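PDB 1YNB: 5'-deoxynucleotidase from Archaeoglobus fulgidus, which probably removes the 5'-phosphate from 2'-deoxyribonucleoside monophosphates by metal-dependent hydrolysis, using cobalt or manganese ions, and works as a homodimer. Local coordinates for residues R45-A50 with A123-E127; E16-L20 with L76-R80; V133-Q137 with L163-P169. All coordinates share one frame; numbering follows the deposited sequence.

Contact 1: R45-A50 with A123-E127; sequences RAAIIA and ADKLE
Ala50 and Ala123 bring helices 39-56 and 117-135 together, their CA atoms 5.0 Å apart, while the axes of the two short segments approach to 8.4 Å at 120° between their N-to-C directions. Alanines suit the crossing because their small methyls let the backbones come close: Ala123 CB sits against the carbonyl oxygen of Ala46 at 3.3 Å and meets Ala50 CB at 3.7 Å. Beside them Ile49 fills the groove with both branches, CG2 between Ala123 and Leu126 and CD1 against the backbone of Glu127, 3.6 Å from its CA. Charge closes the other end. Arg45 reaches across with CG anti to the backbone N (chi1 -174°), and its NE and NH2 both donate to one oxygen, Glu127 OE2, NE at 2.9 Å. That oxygen lies in the guanidinium plane; NE uses its anti lone pair, whereas NH2 comes from above the carboxylate plane. Glu134 holds NH2 as well, Lys21 of the second subunit adds a salt bridge to OE2, and OE1 accepts from His42. Glu127 would thus be second-shell, probably helping to orient His42. With His74, Asp75 and Asp124, His42 forms a converging cluster, without metal here but consistent with the metal site of an all-helical HD-domain phosphohydrolase.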
ATOM      1  N   ARG A  45      -5.031  -6.649   7.906  1.00 16.02           N
ATOM      2  CA  ARG A  45      -5.534  -5.718   8.882  1.00 14.51           C
ATOM      3  C   ARG A  45      -6.317  -6.407   9.994  1.00 14.35           C
ATOM      4  O   ARG A  45      -6.289  -5.932  11.130  1.00 17.42           O
ATOM      5  CB  ARG A  45      -6.373  -4.607   8.240  1.00 15.57           C
ATOM      6  CG  ARG A  45      -6.769  -3.553   9.260  1.00 14.54           C
ATOM      7  CD  ARG A  45      -7.184  -2.224   8.672  1.00 18.31           C
ATOM      8  NE  ARG A  45      -8.366  -2.353   7.806  1.00 17.54           N
ATOM      9  CZ  ARG A  45      -9.046  -1.303   7.336  1.00 17.85           C
ATOM     10  NH1 ARG A  45      -8.677  -0.078   7.649  1.00 17.27           N
ATOM     11  NH2 ARG A  45     -10.074  -1.485   6.518  1.00 16.31           N
ATOM     12  N   ALA A  46      -6.976  -7.520   9.680  1.00 14.54           N
ATOM     13  CA  ALA A  46      -7.724  -8.206  10.727  1.00 14.47           C
ATOM     14  C   ALA A  46      -6.714  -8.715  11.778  1.00 17.86           C
ATOM     15  O   ALA A  46      -7.032  -8.725  12.985  1.00 19.39           O
ATOM     16  CB  ALA A  46      -8.497  -9.372  10.146  1.00 15.66           C
ATOM     17  N   ALA A  47      -5.540  -9.145  11.315  1.00 17.12           N
ATOM     18  CA  ALA A  47      -4.511  -9.625  12.254  1.00 18.58           C
ATOM     19  C   ALA A  47      -4.076  -8.516  13.176  1.00 19.94           C
ATOM     20  O   ALA A  47      -3.999  -8.710  14.394  1.00 20.84           O
ATOM     21  CB  ALA A  47      -3.324 -10.253  11.495  1.00 19.06           C
ATOM     22  N   ILE A  48      -3.813  -7.320  12.638  1.00 18.39           N
ATOM     23  CA  ILE A  48      -3.449  -6.202  13.468  1.00 18.51           C
ATOM     24  C   ILE A  48      -4.610  -5.864  14.423  1.00 20.53           C
ATOM     25  O   ILE A  48      -4.411  -5.612  15.628  1.00 19.12           O
ATOM     26  CB  ILE A  48      -3.025  -5.011  12.569  1.00 19.16           C
ATOM     27  CG1 ILE A  48      -1.713  -5.389  11.859  1.00 20.82           C
ATOM     28  CG2 ILE A  48      -2.844  -3.704  13.378  1.00 21.07           C
ATOM     29  CD1 ILE A  48      -1.278  -4.385  10.811  1.00 23.50           C
ATOM     30  N   ILE A  49      -5.842  -5.867  13.920  1.00 18.44           N
ATOM     31  CA  ILE A  49      -6.953  -5.596  14.829  1.00 18.12           C
ATOM     32  C   ILE A  49      -7.051  -6.646  15.963  1.00 19.54           C
ATOM     33  O   ILE A  49      -7.355  -6.284  17.100  1.00 19.97           O
ATOM     34  CB  ILE A  49      -8.285  -5.590  14.059  1.00 16.24           C
ATOM     35  CG1 ILE A  49      -8.286  -4.327  13.148  1.00 17.59           C
ATOM     36  CG2 ILE A  49      -9.478  -5.511  15.023  1.00 17.88           C
ATOM     37  CD1 ILE A  49      -9.534  -4.293  12.143  1.00 17.78           C
ATOM     38  N   ALA A  50      -6.818  -7.919  15.634  1.00 20.66           N
ATOM     39  CA  ALA A  50      -6.928  -8.993  16.631  1.00 21.36           C
ATOM     40  C   ALA A  50      -5.892  -8.762  17.740  1.00 23.60           C
ATOM     41  O   ALA A  50      -6.184  -8.975  18.923  1.00 24.16           O
ATOM     42  CB  ALA A  50      -6.739 -10.344  15.982  1.00 19.53           C
ATOM     43  N   ALA A 123     -12.286  -9.622  15.160  1.00 22.08           N
ATOM     44  CA  ALA A 123     -11.383  -8.847  14.276  1.00 21.25           C
ATOM     45  C   ALA A 123     -11.802  -8.930  12.808  1.00 20.75           C
ATOM     46  O   ALA A 123     -11.682  -7.934  12.080  1.00 22.44           O
ATOM     47  CB  ALA A 123      -9.908  -9.333  14.450  1.00 20.53           C
ATOM     48  N   ASP A 124     -12.257 -10.107  12.384  1.00 21.19           N
ATOM     49  CA  ASP A 124     -12.724 -10.391  11.020  1.00 22.16           C
ATOM     50  C   ASP A 124     -13.888  -9.435  10.749  1.00 22.14           C
ATOM     51  O   ASP A 124     -13.899  -8.704   9.748  1.00 22.96           O
ATOM     52  CB  ASP A 124     -13.209 -11.851  10.954  1.00 24.67           C
ATOM     53  CG  ASP A 124     -13.861 -12.210   9.625  1.00 28.99           C
ATOM     54  OD1 ASP A 124     -14.729 -13.108   9.618  1.00 30.72           O
ATOM     55  OD2 ASP A 124     -13.507 -11.625   8.568  1.00 27.45           O
ATOM     56  N   LYS A 125     -14.865  -9.429  11.641  1.00 19.70           N
ATOM     57  CA  LYS A 125     -16.037  -8.535  11.484  1.00 20.78           C
ATOM     58  C   LYS A 125     -15.711  -7.041  11.625  1.00 20.06           C
ATOM     59  O   LYS A 125     -16.280  -6.190  10.931  1.00 22.85           O
ATOM     60  CB  LYS A 125     -17.103  -8.909  12.524  1.00 22.21           C
ATOM     61  CG  LYS A 125     -17.620 -10.312  12.362  1.00 28.48           C
ATOM     62  CD  LYS A 125     -18.689 -10.534  13.433  1.00 32.78           C
ATOM     63  CE  LYS A 125     -18.824 -11.984  13.839  1.00 36.42           C
ATOM     64  NZ  LYS A 125     -19.481 -11.987  15.195  1.00 38.41           N
ATOM     65  N   LEU A 126     -14.832  -6.683  12.543  1.00 18.92           N
ATOM     66  CA  LEU A 126     -14.473  -5.285  12.689  1.00 18.30           C
ATOM     67  C   LEU A 126     -13.715  -4.812  11.446  1.00 17.81           C
ATOM     68  O   LEU A 126     -13.884  -3.651  11.049  1.00 17.53           O
ATOM     69  CB  LEU A 126     -13.552  -5.031  13.890  1.00 20.31           C
ATOM     70  CG  LEU A 126     -14.116  -4.427  15.173  1.00 23.95           C
ATOM     71  CD1 LEU A 126     -12.919  -4.022  16.059  1.00 22.69           C
ATOM     72  CD2 LEU A 126     -14.996  -3.176  14.895  1.00 22.40           C
ATOM     73  N   GLU A 127     -12.835  -5.658  10.907  1.00 16.45           N
ATOM     74  CA  GLU A 127     -12.063  -5.273   9.717  1.00 15.91           C
ATOM     75  C   GLU A 127     -13.070  -4.930   8.586  1.00 17.02           C
ATOM     76  O   GLU A 127     -12.926  -3.910   7.839  1.00 16.57           O
ATOM     77  CB  GLU A 127     -11.135  -6.400   9.287  1.00 15.24           C
ATOM     78  CG  GLU A 127      -9.940  -5.939   8.403  1.00 15.30           C
ATOM     79  CD  GLU A 127     -10.339  -5.507   6.977  1.00 14.54           C
ATOM     80  OE1 GLU A 127     -11.171  -6.202   6.330  1.00 16.65           O
ATOM     81  OE2 GLU A 127      -9.788  -4.477   6.507  1.00 15.23           O
TER

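Contact 2: E16-L20 with L76-R80; sequences EVGSL and LHEAR
In this HD-domain fold the end of helix 8-18 packs against the turn that leads into the short helix 78-81, directly after the His74-Asp75 pair of the probable metal-site motif. Glu16 and Arg80 join in a two-pronged salt bridge. Arg80 presents its NE and NH2 edge, one nitrogen to each carboxylate oxygen: NH2 binds Glu16 OE1 at 2.8 Å through the syn lone pair, while the 2.5 Å from NE to OE2, on the syn side, is shorter than usual and its exact length doubtful. The two planes are only 25° apart, so the pair lies nearly flat. Glu16 gets there because its CG stands anti to the backbone N (chi1 174°) and the chain runs out extended; Gln103 of helix 96-103 also donates to OE2. Replacing Glu16 with an alanine is likely to leave the Arg80 guanidinium without its carboxylate mate and less firmly fixed in rotation, and to take an acceptor from Gln103 NE2. Next to the salt bridge, Ala79 is small enough for its methyl to lie among Glu16, Ser19 and Leu20. Leu20 and Leu76 cross at about a right angle, their CD1 methyls tightly packed at 3.4 Å, and Phe44 of the second subunit packs on Leu20. Ser19 OG donates to the carbonyl oxygen of Glu16 at 2.7 Å and accepts from a water, whose other hydrogen bond goes to Ala79 O at 2.6 Å.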
ATOM      1  N   GLU A  16       1.283 -20.936  -2.578  1.00 19.48           N
ATOM      2  CA  GLU A  16      -0.180 -20.991  -2.463  1.00 19.65           C
ATOM      3  C   GLU A  16      -0.737 -19.850  -1.634  1.00 18.89           C
ATOM      4  O   GLU A  16      -1.782 -19.288  -1.953  1.00 21.53           O
ATOM      5  CB  GLU A  16      -0.636 -22.352  -1.861  1.00 20.92           C
ATOM      6  CG  GLU A  16      -2.154 -22.398  -1.581  1.00 22.62           C
ATOM      7  CD  GLU A  16      -2.654 -23.787  -1.164  1.00 25.33           C
ATOM      8  OE1 GLU A  16      -1.848 -24.742  -1.191  1.00 27.04           O
ATOM      9  OE2 GLU A  16      -3.856 -23.921  -0.831  1.00 26.03           O
ATOM     10  N   VAL A  17      -0.051 -19.499  -0.555  1.00 19.20           N
ATOM     11  CA  VAL A  17      -0.468 -18.400   0.311  1.00 18.75           C
ATOM     12  C   VAL A  17      -0.465 -17.092  -0.481  1.00 18.21           C
ATOM     13  O   VAL A  17      -1.288 -16.207  -0.225  1.00 18.04           O
ATOM     14  CB  VAL A  17       0.508 -18.250   1.530  1.00 20.53           C
ATOM     15  CG1 VAL A  17       0.329 -16.899   2.242  1.00 20.56           C
ATOM     16  CG2 VAL A  17       0.217 -19.426   2.533  1.00 22.94           C
ATOM     17  N   GLY A  18       0.457 -16.985  -1.419  1.00 16.46           N
ATOM     18  CA  GLY A  18       0.536 -15.771  -2.229  1.00 17.96           C
ATOM     19  C   GLY A  18      -0.691 -15.640  -3.126  1.00 17.63           C
ATOM     20  O   GLY A  18      -1.036 -14.520  -3.535  1.00 16.79           O
ATOM     21  N   SER A  19      -1.372 -16.737  -3.442  1.00 16.87           N
ATOM     22  CA  SER A  19      -2.610 -16.604  -4.263  1.00 16.26           C
ATOM     23  C   SER A  19      -3.690 -15.808  -3.510  1.00 17.86           C
ATOM     24  O   SER A  19      -4.638 -15.323  -4.117  1.00 19.69           O
ATOM     25  CB  SER A  19      -3.167 -17.970  -4.691  1.00 18.90           C
ATOM     26  OG  SER A  19      -3.839 -18.615  -3.627  1.00 20.97           O
ATOM     27  N   LEU A  20      -3.568 -15.645  -2.197  1.00 16.86           N
ATOM     28  CA  LEU A  20      -4.546 -14.832  -1.501  1.00 16.48           C
ATOM     29  C   LEU A  20      -4.379 -13.343  -1.834  1.00 14.32           C
ATOM     30  O   LEU A  20      -5.295 -12.554  -1.557  1.00 12.95           O
ATOM     31  CB  LEU A  20      -4.470 -15.034   0.012  1.00 19.29           C
ATOM     32  CG  LEU A  20      -4.995 -16.431   0.403  1.00 24.11           C
ATOM     33  CD1 LEU A  20      -4.745 -16.659   1.878  1.00 25.14           C
ATOM     34  CD2 LEU A  20      -6.492 -16.529   0.101  1.00 22.53           C
ATOM     35  N   LEU A  76      -7.227 -18.938   5.307  1.00 32.92           N
ATOM     36  CA  LEU A  76      -6.242 -19.543   4.457  1.00 32.54           C
ATOM     37  C   LEU A  76      -6.783 -20.526   3.446  1.00 32.24           C
ATOM     38  O   LEU A  76      -6.338 -20.555   2.294  1.00 33.40           O
ATOM     39  CB  LEU A  76      -5.148 -20.179   5.313  1.00 32.96           C
ATOM     40  CG  LEU A  76      -3.769 -19.771   4.803  1.00 34.41           C
ATOM     41  CD1 LEU A  76      -3.693 -18.242   4.662  1.00 33.59           C
ATOM     42  CD2 LEU A  76      -2.689 -20.270   5.767  1.00 35.67           C
ATOM     43  N   HIS A  77      -7.747 -21.330   3.854  1.00 30.84           N
ATOM     44  CA  HIS A  77      -8.304 -22.313   2.930  1.00 32.27           C
ATOM     45  C   HIS A  77      -8.970 -21.646   1.720  1.00 29.87           C
ATOM     46  O   HIS A  77      -9.142 -22.288   0.699  1.00 30.95           O
ATOM     47  CB  HIS A  77      -9.315 -23.203   3.659  1.00 33.74           C
ATOM     48  CG  HIS A  77     -10.469 -22.442   4.216  1.00 34.95           C
ATOM     49  ND1 HIS A  77     -11.639 -22.250   3.512  1.00 37.63           N
ATOM     50  CD2 HIS A  77     -10.585 -21.709   5.346  1.00 35.01           C
ATOM     51  CE1 HIS A  77     -12.422 -21.424   4.181  1.00 35.25           C
ATOM     52  NE2 HIS A  77     -11.804 -21.076   5.295  1.00 36.44           N
ATOM     53  N   GLU A  78      -9.338 -20.370   1.829  1.00 28.58           N
ATOM     54  CA  GLU A  78      -9.986 -19.692   0.691  1.00 29.47           C
ATOM     55  C   GLU A  78      -9.069 -19.625  -0.548  1.00 29.43           C
ATOM     56  O   GLU A  78      -9.513 -19.290  -1.673  1.00 29.78           O
ATOM     57  CB  GLU A  78     -10.456 -18.295   1.105  1.00 29.62           C
ATOM     58  CG  GLU A  78     -11.601 -18.336   2.128  1.00 31.38           C
ATOM     59  CD  GLU A  78     -12.141 -16.962   2.491  1.00 32.06           C
ATOM     60  OE1 GLU A  78     -11.507 -15.942   2.141  1.00 31.49           O
ATOM     61  OE2 GLU A  78     -13.205 -16.895   3.152  1.00 32.65           O
ATOM     62  N   ALA A  79      -7.795 -19.954  -0.346  1.00 29.44           N
ATOM     63  CA  ALA A  79      -6.835 -19.978  -1.447  1.00 30.54           C
ATOM     64  C   ALA A  79      -7.331 -21.023  -2.430  1.00 31.75           C
ATOM     65  O   ALA A  79      -7.098 -20.918  -3.634  1.00 31.26           O
ATOM     66  CB  ALA A  79      -5.456 -20.372  -0.946  1.00 30.01           C
ATOM     67  N   ARG A  80      -8.000 -22.040  -1.887  1.00 32.47           N
ATOM     68  CA  ARG A  80      -8.568 -23.124  -2.685  1.00 34.45           C
ATOM     69  C   ARG A  80     -10.080 -23.000  -2.841  1.00 36.18           C
ATOM     70  O   ARG A  80     -10.635 -23.427  -3.850  1.00 37.93           O
ATOM     71  CB  ARG A  80      -8.265 -24.483  -2.031  1.00 34.21           C
ATOM     72  CG  ARG A  80      -6.787 -24.812  -1.967  1.00 32.21           C
ATOM     73  CD  ARG A  80      -6.484 -26.013  -1.023  1.00 32.27           C
ATOM     74  NE  ARG A  80      -5.035 -26.165  -0.885  1.00 31.28           N
ATOM     75  CZ  ARG A  80      -4.372 -27.312  -0.964  1.00 31.97           C
ATOM     76  NH1 ARG A  80      -5.022 -28.452  -1.168  1.00 33.54           N
ATOM     77  NH2 ARG A  80      -3.040 -27.305  -0.915  1.00 31.05           N
TER
HETATM   78  O   HOH W   1      -6.492 -19.090  -5.309  1.00 42.17           O

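Contact 3: V133-Q137 with L163-P169; sequences VEYSQ and LMERKNP
Val133 lies at the centre of this helix-to-helix packing, where the last turns of helices 117-135 and 154-166 meet in the all-helical fold. Its two methyls divide the work. CG2 touches Leu163 CD2 at 3.9 Å and Met164 SD at the same distance, while CG1, anti to the backbone N (chi1 167°), rests on the backbone of Lys167, 3.9 Å from its CA. A branched residue suits the place, since it can face the helix and the chain leaving it at once. Pro169 carries the packing further: its CB meets Glu134 CG at 3.7 Å, and its CG meets Gln137 CG at 3.8 Å, so the aliphatic parts of two polar side chains pack against the ring.

Pro169 is brought here as the chain leaves helix 154-166: Lys167, with positive phi (38°), is the first residue to depart from helical geometry, and the chain turns back toward helix 117-135. Farther out, the Glu134 carboxylate is held by a salt bridge to Arg45 and a hydrogen bond from His15 of the second subunit, which also packs on Pro169 and Leu163. Within the segment 133-137, Ser136 OG donates to Val133 O at 2.7 Å from a position tilted out of the carbonyl plane. The Lys167 chain folds back over its own helix end, where NZ donates to Met164 O at 2.9 Å, in the carbonyl plane and on a lone pair.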
ATOM      1  N   VAL A 133     -16.953   1.310   5.985  1.00 17.77           N
ATOM      2  CA  VAL A 133     -16.958   2.755   6.193  1.00 18.18           C
ATOM      3  C   VAL A 133     -16.041   3.404   5.162  1.00 17.81           C
ATOM      4  O   VAL A 133     -16.401   4.456   4.609  1.00 16.98           O
ATOM      5  CB  VAL A 133     -16.483   3.121   7.609  1.00 18.90           C
ATOM      6  CG1 VAL A 133     -16.183   4.617   7.741  1.00 18.51           C
ATOM      7  CG2 VAL A 133     -17.599   2.769   8.610  1.00 21.52           C
ATOM      8  N   GLU A 134     -14.882   2.801   4.905  1.00 16.39           N
ATOM      9  CA  GLU A 134     -13.925   3.382   3.930  1.00 15.94           C
ATOM     10  C   GLU A 134     -14.512   3.346   2.518  1.00 17.75           C
ATOM     11  O   GLU A 134     -14.406   4.328   1.770  1.00 20.07           O
ATOM     12  CB  GLU A 134     -12.596   2.605   3.969  1.00 15.70           C
ATOM     13  CG  GLU A 134     -11.887   2.899   5.283  1.00 16.33           C
ATOM     14  CD  GLU A 134     -10.957   1.777   5.780  1.00 17.15           C
ATOM     15  OE1 GLU A 134     -10.388   1.974   6.884  1.00 19.25           O
ATOM     16  OE2 GLU A 134     -10.790   0.745   5.090  1.00 15.79           O
ATOM     17  N   TYR A 135     -15.129   2.238   2.143  1.00 15.65           N
ATOM     18  CA  TYR A 135     -15.703   2.146   0.796  1.00 16.12           C
ATOM     19  C   TYR A 135     -16.984   2.961   0.612  1.00 16.10           C
ATOM     20  O   TYR A 135     -17.349   3.281  -0.534  1.00 19.49           O
ATOM     21  CB  TYR A 135     -15.984   0.686   0.418  1.00 14.94           C
ATOM     22  CG  TYR A 135     -14.771  -0.138   0.007  1.00 16.19           C
ATOM     23  CD1 TYR A 135     -13.650   0.461  -0.601  1.00 13.75           C
ATOM     24  CD2 TYR A 135     -14.782  -1.521   0.114  1.00 14.46           C
ATOM     25  CE1 TYR A 135     -12.592  -0.309  -1.096  1.00 16.34           C
ATOM     26  CE2 TYR A 135     -13.729  -2.311  -0.372  1.00 14.27           C
ATOM     27  CZ  TYR A 135     -12.639  -1.705  -0.979  1.00 14.41           C
ATOM     28  OH  TYR A 135     -11.600  -2.435  -1.464  1.00 16.57           O
ATOM     29  N   SER A 136     -17.651   3.296   1.711  1.00 15.67           N
ATOM     30  CA  SER A 136     -18.905   4.061   1.647  1.00 18.68           C
ATOM     31  C   SER A 136     -18.695   5.427   1.015  1.00 22.02           C
ATOM     32  O   SER A 136     -19.637   6.006   0.468  1.00 22.52           O
ATOM     33  CB  SER A 136     -19.544   4.213   3.040  1.00 18.91           C
ATOM     34  OG  SER A 136     -18.859   5.173   3.835  1.00 22.00           O
ATOM     35  N   GLN A 137     -17.450   5.901   1.034  1.00 21.91           N
ATOM     36  CA  GLN A 137     -17.110   7.198   0.432  1.00 25.22           C
ATOM     37  C   GLN A 137     -17.156   7.122  -1.106  1.00 25.53           C
ATOM     38  O   GLN A 137     -17.224   8.176  -1.774  1.00 27.66           O
ATOM     39  CB  GLN A 137     -15.719   7.640   0.900  1.00 26.49           C
ATOM     40  CG  GLN A 137     -15.444   7.338   2.397  1.00 33.33           C
ATOM     41  CD  GLN A 137     -16.425   8.022   3.350  1.00 36.73           C
ATOM     42  OE1 GLN A 137     -17.049   7.364   4.193  1.00 40.11           O
ATOM     43  NE2 GLN A 137     -16.551   9.345   3.236  1.00 36.61           N
ATOM     44  N   LEU A 163     -15.943   3.840  15.693  1.00 23.18           N
ATOM     45  CA  LEU A 163     -15.832   3.766  14.223  1.00 21.98           C
ATOM     46  C   LEU A 163     -17.106   4.368  13.621  1.00 23.37           C
ATOM     47  O   LEU A 163     -17.045   5.188  12.696  1.00 23.99           O
ATOM     48  CB  LEU A 163     -15.776   2.312  13.753  1.00 20.93           C
ATOM     49  CG  LEU A 163     -15.269   1.778  12.392  1.00 24.33           C
ATOM     50  CD1 LEU A 163     -16.243   0.712  11.861  1.00 22.44           C
ATOM     51  CD2 LEU A 163     -14.920   2.881  11.410  1.00 23.01           C
ATOM     52  N   MET A 164     -18.252   3.913  14.123  1.00 24.00           N
ATOM     53  CA  MET A 164     -19.533   4.379  13.587  1.00 24.29           C
ATOM     54  C   MET A 164     -19.962   5.768  14.043  1.00 26.50           C
ATOM     55  O   MET A 164     -20.782   6.418  13.366  1.00 25.28           O
ATOM     56  CB  MET A 164     -20.622   3.333  13.871  1.00 22.96           C
ATOM     57  CG  MET A 164     -20.322   1.903  13.293  1.00 22.83           C
ATOM     58  SD  MET A 164     -20.055   1.883  11.482  1.00 24.29           S
ATOM     59  CE  MET A 164     -21.834   1.813  10.895  1.00 26.74           C
ATOM     60  N   GLU A 165     -19.438   6.239  15.177  1.00 26.59           N
ATOM     61  CA  GLU A 165     -19.757   7.591  15.632  1.00 28.30           C
ATOM     62  C   GLU A 165     -19.030   8.556  14.703  1.00 29.36           C
ATOM     63  O   GLU A 165     -19.591   9.561  14.277  1.00 28.06           O
ATOM     64  CB  GLU A 165     -19.235   7.856  17.041  1.00 31.12           C
ATOM     65  CG  GLU A 165     -19.987   7.143  18.141  1.00 34.12           C
ATOM     66  CD  GLU A 165     -19.462   7.543  19.511  1.00 36.79           C
ATOM     67  OE1 GLU A 165     -18.234   7.378  19.771  1.00 35.37           O
ATOM     68  OE2 GLU A 165     -20.284   8.035  20.317  1.00 37.94           O
ATOM     69  N   ARG A 166     -17.777   8.227  14.388  1.00 27.77           N
ATOM     70  CA  ARG A 166     -16.955   9.090  13.556  1.00 28.02           C
ATOM     71  C   ARG A 166     -17.215   8.985  12.059  1.00 28.39           C
ATOM     72  O   ARG A 166     -17.259  10.019  11.381  1.00 28.04           O
ATOM     73  CB  ARG A 166     -15.454   8.791  13.770  1.00 31.33           C
ATOM     74  CG  ARG A 166     -14.918   9.007  15.183  1.00 34.70           C
ATOM     75  CD  ARG A 166     -13.386   8.688  15.268  1.00 38.60           C
ATOM     76  NE  ARG A 166     -12.546   9.573  14.438  1.00 40.50           N
ATOM     77  CZ  ARG A 166     -12.015   9.250  13.253  1.00 40.68           C
ATOM     78  NH1 ARG A 166     -12.220   8.049  12.734  1.00 36.93           N
ATOM     79  NH2 ARG A 166     -11.287  10.150  12.570  1.00 41.87           N
ATOM     80  N   LYS A 167     -17.380   7.748  11.573  1.00 25.16           N
ATOM     81  CA  LYS A 167     -17.531   7.444  10.147  1.00 26.27           C
ATOM     82  C   LYS A 167     -16.616   8.374   9.365  1.00 27.09           C
ATOM     83  O   LYS A 167     -17.009   9.048   8.428  1.00 26.86           O
ATOM     84  CB  LYS A 167     -18.980   7.572   9.685  1.00 27.36           C
ATOM     85  CG  LYS A 167     -19.869   6.446  10.190  1.00 28.53           C
ATOM     86  CD  LYS A 167     -21.187   6.390   9.407  1.00 28.43           C
ATOM     87  CE  LYS A 167     -22.189   5.422  10.029  1.00 29.85           C
ATOM     88  NZ  LYS A 167     -22.758   5.949  11.290  1.00 30.38           N
ATOM     89  N   ASN A 168     -15.358   8.397   9.763  1.00 26.98           N
ATOM     90  CA  ASN A 168     -14.415   9.269   9.111  1.00 26.51           C
ATOM     91  C   ASN A 168     -13.090   8.574   8.883  1.00 26.18           C
ATOM     92  O   ASN A 168     -12.221   8.520   9.765  1.00 25.03           O
ATOM     93  CB  ASN A 168     -14.249  10.524   9.943  1.00 29.85           C
ATOM     94  CG  ASN A 168     -13.172  11.413   9.412  1.00 33.33           C
ATOM     95  OD1 ASN A 168     -12.880  11.395   8.210  1.00 33.95           O
ATOM     96  ND2 ASN A 168     -12.572  12.210  10.294  1.00 34.26           N
ATOM     97  N   PRO A 169     -12.892   8.070   7.668  1.00 25.12           N
ATOM     98  CA  PRO A 169     -11.670   7.360   7.303  1.00 24.23           C
ATOM     99  C   PRO A 169     -10.423   8.208   7.094  1.00 23.80           C
ATOM    100  O   PRO A 169      -9.338   7.688   6.845  1.00 22.11           O
ATOM    101  CB  PRO A 169     -12.091   6.559   6.073  1.00 25.26           C
ATOM    102  CG  PRO A 169     -13.142   7.402   5.443  1.00 25.89           C
ATOM    103  CD  PRO A 169     -13.896   8.031   6.590  1.00 24.88           C
TER

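Overall arrangement
Contacts 1 and 3 share helix 117-135 and have centres about 16 Å apart; they are joined directly by the salt bridge from Arg45 NH2 to Glu134 OE2. Contact 2 lies on the other side of the chain's centre from contact 3, about 29 Å away between centres, and about 18 Å from the centre of contact 1. Along the sequence contacts 1 and 2 interlock, because their segments alternate, whereas contact 3 opens only after both have closed. Contact 1 is the buried one, its centre about 6 Å from that of the all-helical chain, beside the probable metal site. All three also touch the second subunit, so the packing within the chain is continuous with that of the homodimer.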